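Side-chain contacts in 6-aminohexanoate-dimer hydrolase (PDB 4GB7), which probably hydrolyses 6-aminohexanoate dimers as a serine hydrolase of the beta-lactamase clan: residues Ile353-His356 against Asn357-Trp360; Ala311-Gly314 against Gln315-Leu318. All coordinates share one frame; numbering follows the deposited sequence.

Interaction 1 (Ile353-His356 against Asn357-Trp360); sequences ISYH and NQWW
With chi1 of -173°, Tyr355 holds CG anti to its backbone N, while Trp360 turns its indole the other way, anti to the carbonyl carbon (chi1 -57°), and the two rings meet in a T-shaped stack. The phenol edge points at the indole face, Tyr355 CD2 lying 3.7 Å from Trp360 CD2, with the ring planes nearly perpendicular at 87°. Ile353 CG2 approaches the indole at its rim, 3.9 Å from Trp360 CE3. The tyrosine ring also has the carbonyl oxygen of Trp359 over one face, near the rim. Tyr355 OH reaches a water 2.6 Å away, which donates to Gln358 O at 2.8 Å and so ties the phenol to the turn. At the start of the turn, Asn357 ND2 sits 3.1 Å above the centre of the His356 ring; the two polar groups bond outward instead, His356 ND1 to Asp187 and Asn357 OD1 to Gln183. Asp187 also accepts the Asn357 backbone N-H. His356 N donates to Trp359 O at 2.9 Å, and Trp359 N returns a bond to His356 O. Trp360 meets the Tyr249 ring and Gln358 touches Lys143, two residues of a likely SxxK-type active site. The whole is a beta hairpin whose two-residue loop, Asn357-Gln358, forms a type I' turn.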
loop_
_atom_site.group_PDB
_atom_site.type_symbol
_atom_site.label_atom_id
_atom_site.label_comp_id
_atom_site.label_asym_id
_atom_site.label_seq_id
_atom_site.Cartn_x
_atom_site.Cartn_y
_atom_site.Cartn_z
ATOM N N ILE A 353 -15.622 -3.421 9.613
ATOM C CA ILE A 353 -14.404 -2.790 9.050
ATOM C C ILE A 353 -14.793 -1.475 8.379
ATOM O O ILE A 353 -15.819 -1.392 7.697
ATOM C CB ILE A 353 -13.723 -3.721 8.002
ATOM C CG1 ILE A 353 -13.282 -5.015 8.686
ATOM C CG2 ILE A 353 -12.513 -3.052 7.324
ATOM C CD1 ILE A 353 -12.861 -6.086 7.678
ATOM N N SER A 354 -13.979 -0.462 8.591
ATOM C CA SER A 354 -14.174 0.839 7.971
ATOM C C SER A 354 -12.962 1.187 7.142
ATOM O O SER A 354 -11.951 0.491 7.185
ATOM C CB SER A 354 -14.410 1.931 9.000
ATOM O OG SER A 354 -15.539 1.687 9.793
ATOM N N TYR A 355 -13.076 2.283 6.395
ATOM C CA TYR A 355 -11.991 2.732 5.525
ATOM C C TYR A 355 -12.035 4.255 5.454
ATOM O O TYR A 355 -13.102 4.824 5.197
ATOM C CB TYR A 355 -12.174 2.176 4.146
ATOM C CG TYR A 355 -11.038 2.412 3.159
ATOM C CD1 TYR A 355 -10.910 3.607 2.475
ATOM C CD2 TYR A 355 -10.081 1.401 2.907
ATOM C CE1 TYR A 355 -9.912 3.785 1.517
ATOM C CE2 TYR A 355 -9.075 1.584 1.973
ATOM C CZ TYR A 355 -8.962 2.781 1.307
ATOM O OH TYR A 355 -8.009 2.930 0.334
ATOM N N HIS A 356 -10.888 4.892 5.661
ATOM C CA HIS A 356 -10.812 6.352 5.676
ATOM C C HIS A 356 -9.451 6.789 5.170
ATOM O O HIS A 356 -8.422 6.325 5.667
ATOM C CB HIS A 356 -11.053 6.870 7.096
ATOM C CG HIS A 356 -11.327 8.366 7.177
ATOM N ND1 HIS A 356 -11.834 9.084 6.142
ATOM C CD2 HIS A 356 -11.204 9.240 8.233
ATOM C CE1 HIS A 356 -11.977 10.364 6.514
ATOM N NE2 HIS A 356 -11.619 10.465 7.798
ATOM N N ASN A 357 -9.426 7.665 4.163
ATOM C CA ASN A 357 -8.202 8.303 3.697
ATOM C C ASN A 357 -7.067 7.340 3.338
ATOM O O ASN A 357 -5.893 7.555 3.652
ATOM C CB ASN A 357 -7.763 9.336 4.768
ATOM C CG ASN A 357 -8.786 10.454 4.938
ATOM O OD1 ASN A 357 -9.499 10.791 3.980
ATOM N ND2 ASN A 357 -8.882 11.010 6.159
ATOM N N GLN A 358 -7.451 6.284 2.648
ATOM C CA GLN A 358 -6.567 5.257 2.094
ATOM C C GLN A 358 -6.142 4.194 3.095
ATOM O O GLN A 358 -5.340 3.318 2.749
ATOM C CB GLN A 358 -5.387 5.826 1.292
ATOM C CG GLN A 358 -5.781 6.890 0.232
ATOM C CD GLN A 358 -6.511 6.288 -0.968
ATOM O OE1 GLN A 358 -5.888 5.761 -1.893
ATOM N NE2 GLN A 358 -7.853 6.423 -0.985
ATOM N N TRP A 359 -6.690 4.257 4.315
ATOM C CA TRP A 359 -6.398 3.262 5.387
ATOM C C TRP A 359 -7.617 2.404 5.785
ATOM O O TRP A 359 -8.760 2.878 5.861
ATOM C CB TRP A 359 -5.916 3.968 6.655
ATOM C CG TRP A 359 -4.585 4.615 6.500
ATOM C CD1 TRP A 359 -4.313 5.918 6.083
ATOM C CD2 TRP A 359 -3.313 4.047 6.849
ATOM N NE1 TRP A 359 -2.991 6.155 6.103
ATOM C CE2 TRP A 359 -2.329 5.055 6.558
ATOM C CE3 TRP A 359 -2.885 2.792 7.317
ATOM C CZ2 TRP A 359 -0.976 4.837 6.719
ATOM C CZ3 TRP A 359 -1.529 2.597 7.496
ATOM C CH2 TRP A 359 -0.583 3.606 7.203
ATOM N N TRP A 360 -7.366 1.123 6.037
ATOM C CA TRP A 360 -8.348 0.199 6.606
ATOM C C TRP A 360 -8.335 0.305 8.116
ATOM O O TRP A 360 -7.264 0.443 8.753
ATOM C CB TRP A 360 -8.054 -1.257 6.245
ATOM C CG TRP A 360 -7.972 -1.528 4.753
ATOM C CD1 TRP A 360 -6.891 -1.343 3.926
ATOM C CD2 TRP A 360 -9.054 -2.011 3.871
ATOM N NE1 TRP A 360 -7.194 -1.682 2.637
ATOM C CE2 TRP A 360 -8.489 -2.097 2.540
ATOM C CE3 TRP A 360 -10.396 -2.362 4.066
ATOM C CZ2 TRP A 360 -9.229 -2.514 1.461
ATOM C CZ3 TRP A 360 -11.118 -2.837 2.977
ATOM C CH2 TRP A 360 -10.563 -2.896 1.702
HETATM O O HOH W 1 -5.817 1.524 0.665
#

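Interaction 2 (Ala311-Gly314 against Gln315-Leu318). With NO3 (nitrate ion), chain C.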
loop_
_atom_site.group_PDB
_atom_site.type_symbol
_atom_site.label_atom_id
_atom_site.label_comp_id
_atom_site.label_asym_id
_atom_site.label_seq_id
_atom_site.Cartn_x
_atom_site.Cartn_y
_atom_site.Cartn_z
ATOM N N ALA A 311 8.909 0.428 7.831
ATOM C CA ALA A 311 8.739 0.493 9.270
ATOM C C ALA A 311 8.976 1.895 9.836
ATOM O O ALA A 311 8.303 2.325 10.767
ATOM C CB ALA A 311 9.648 -0.508 9.931
ATOM N N ARG A 312 9.954 2.606 9.274
ATOM C CA ARG A 312 10.199 3.977 9.662
ATOM C C ARG A 312 8.973 4.822 9.377
ATOM O O ARG A 312 8.557 5.629 10.218
ATOM C CB ARG A 312 11.391 4.564 8.910
ATOM C CG ARG A 312 12.730 3.912 9.242
ATOM C CD ARG A 312 13.905 4.503 8.442
ATOM N NE ARG A 312 15.162 4.084 9.037
ATOM C CZ ARG A 312 15.737 2.900 8.801
ATOM N NH1 ARG A 312 15.226 2.046 7.915
ATOM N NH2 ARG A 312 16.829 2.571 9.472
ATOM N N PHE A 313 8.360 4.622 8.223
ATOM C CA PHE A 313 7.133 5.372 7.888
ATOM C C PHE A 313 5.971 4.995 8.860
ATOM O O PHE A 313 5.229 5.807 9.325
ATOM C CB PHE A 313 6.706 5.065 6.470
ATOM C CG PHE A 313 5.433 5.750 6.063
ATOM C CD1 PHE A 313 5.431 7.107 5.867
ATOM C CD2 PHE A 313 4.240 5.048 5.862
ATOM C CE1 PHE A 313 4.283 7.748 5.470
ATOM C CE2 PHE A 313 3.078 5.700 5.461
ATOM C CZ PHE A 313 3.105 7.037 5.266
ATOM N N GLY A 314 5.885 3.711 9.196
ATOM C CA GLY A 314 4.936 3.250 10.187
ATOM C C GLY A 314 5.089 3.945 11.529
ATOM O O GLY A 314 4.103 4.353 12.162
ATOM N N GLN A 315 6.343 4.042 11.968
ATOM C CA GLN A 315 6.678 4.688 13.242
ATOM C C GLN A 315 6.286 6.174 13.148
ATOM O O GLN A 315 5.784 6.714 14.120
ATOM C CB GLN A 315 8.151 4.553 13.572
ATOM C CG GLN A 315 8.534 5.167 14.898
ATOM C CD GLN A 315 7.911 4.452 16.054
ATOM O OE1 GLN A 315 7.739 3.218 16.020
ATOM N NE2 GLN A 315 7.660 5.185 17.123
ATOM N N LEU A 316 6.485 6.797 11.993
ATOM C CA LEU A 316 6.085 8.186 11.810
ATOM C C LEU A 316 4.598 8.352 12.075
ATOM O O LEU A 316 4.187 9.302 12.761
ATOM C CB LEU A 316 6.401 8.657 10.399
ATOM C CG LEU A 316 6.033 10.099 10.060
ATOM C CD1 LEU A 316 6.828 11.068 10.915
ATOM C CD2 LEU A 316 6.221 10.356 8.571
ATOM N N LEU A 317 3.800 7.413 11.585
ATOM C CA LEU A 317 2.358 7.472 11.749
ATOM C C LEU A 317 1.968 7.109 13.175
ATOM O O LEU A 317 1.073 7.699 13.762
ATOM C CB LEU A 317 1.677 6.589 10.719
ATOM C CG LEU A 317 1.541 7.284 9.363
ATOM C CD1 LEU A 317 1.425 6.268 8.250
ATOM C CD2 LEU A 317 0.372 8.281 9.372
ATOM N N LEU A 318 2.675 6.148 13.753
ATOM C CA LEU A 318 2.472 5.852 15.149
ATOM C C LEU A 318 2.675 7.105 16.010
ATOM O O LEU A 318 1.938 7.333 16.974
ATOM C CB LEU A 318 3.357 4.680 15.564
ATOM C CG LEU A 318 3.154 4.162 16.954
ATOM C CD1 LEU A 318 1.712 3.605 17.166
ATOM C CD2 LEU A 318 4.238 3.105 17.242
HETATM N N NO3 C . 6.209 5.032 20.213
HETATM O O1 NO3 C . 6.993 4.170 19.901
HETATM O O2 NO3 C . 6.000 6.103 19.346
HETATM O O3 NO3 C . 5.545 4.961 21.449
#
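Four successive i to i+4 bonds run from Gln315 N to Ala311 O, Leu316 N to Arg312 O, Leu317 N to Phe313 O and Leu318 N to Gly314 O, the last at 2.8 Å, keeping this end of the helix regular. Leu316 and Leu317 both lie obliquely to the Phe313 ring: Leu316 CD2 stands 4.3 Å from Phe313 CD1, and Leu317 CD1 approaches around CE2 and CZ, although Leu317 is deposited in two conformers and the closeness of that approach is doubtful. Leu316 CB also rests against the Phe313 carbonyl oxygen at 3.3 Å. The Gln315 side chain extends from the helix with CG anti to the backbone N (chi1 -178°) and then bends at chi2 (66°). Gln315 NE2 gives a nearly straight bond to a nitrate oxygen, O1, at 3.0 Å and also bonds Asn319 OD1; Leu318 CD2 lies 4.0 Å from the same nitrate O1. The nitrate probably comes from the crystallisation liquor. Arg312, on another side, pairs with Glu284 and Asp309 and donates to Ala77 O. Around the helix, Phe313 stacks on Phe145 of helix 143-155, Ala311 and Gln315 pack on strand 110-117, Leu317 and Leu318 on Ile381 of strand 377-382, and Leu317 on helix 332-338.

Interaction 2 comes first along the chain, in helix 307-318, and interaction 1 follows in the hairpin of strands 354-356 and 359-361; their centres are about 17 Å apart. The two appear to touch where the Trp359 indole nears Leu317, though Leu317 has two conformers and the closeness is doubtful. Both also share neighbours: helix 143-155 is touched by Gln358 and Trp359 from the hairpin and by Phe313 from the helix, and helix 332-338 by His356, Trp359 and Leu317. Helix 307-318 packs on strands 110-117 and 377-382 of the five-stranded antiparallel sheet, whereas the hairpin leans on its edge strand 369-373. Both pack against helix 143-155, whose Lys143 belongs to the probable active site.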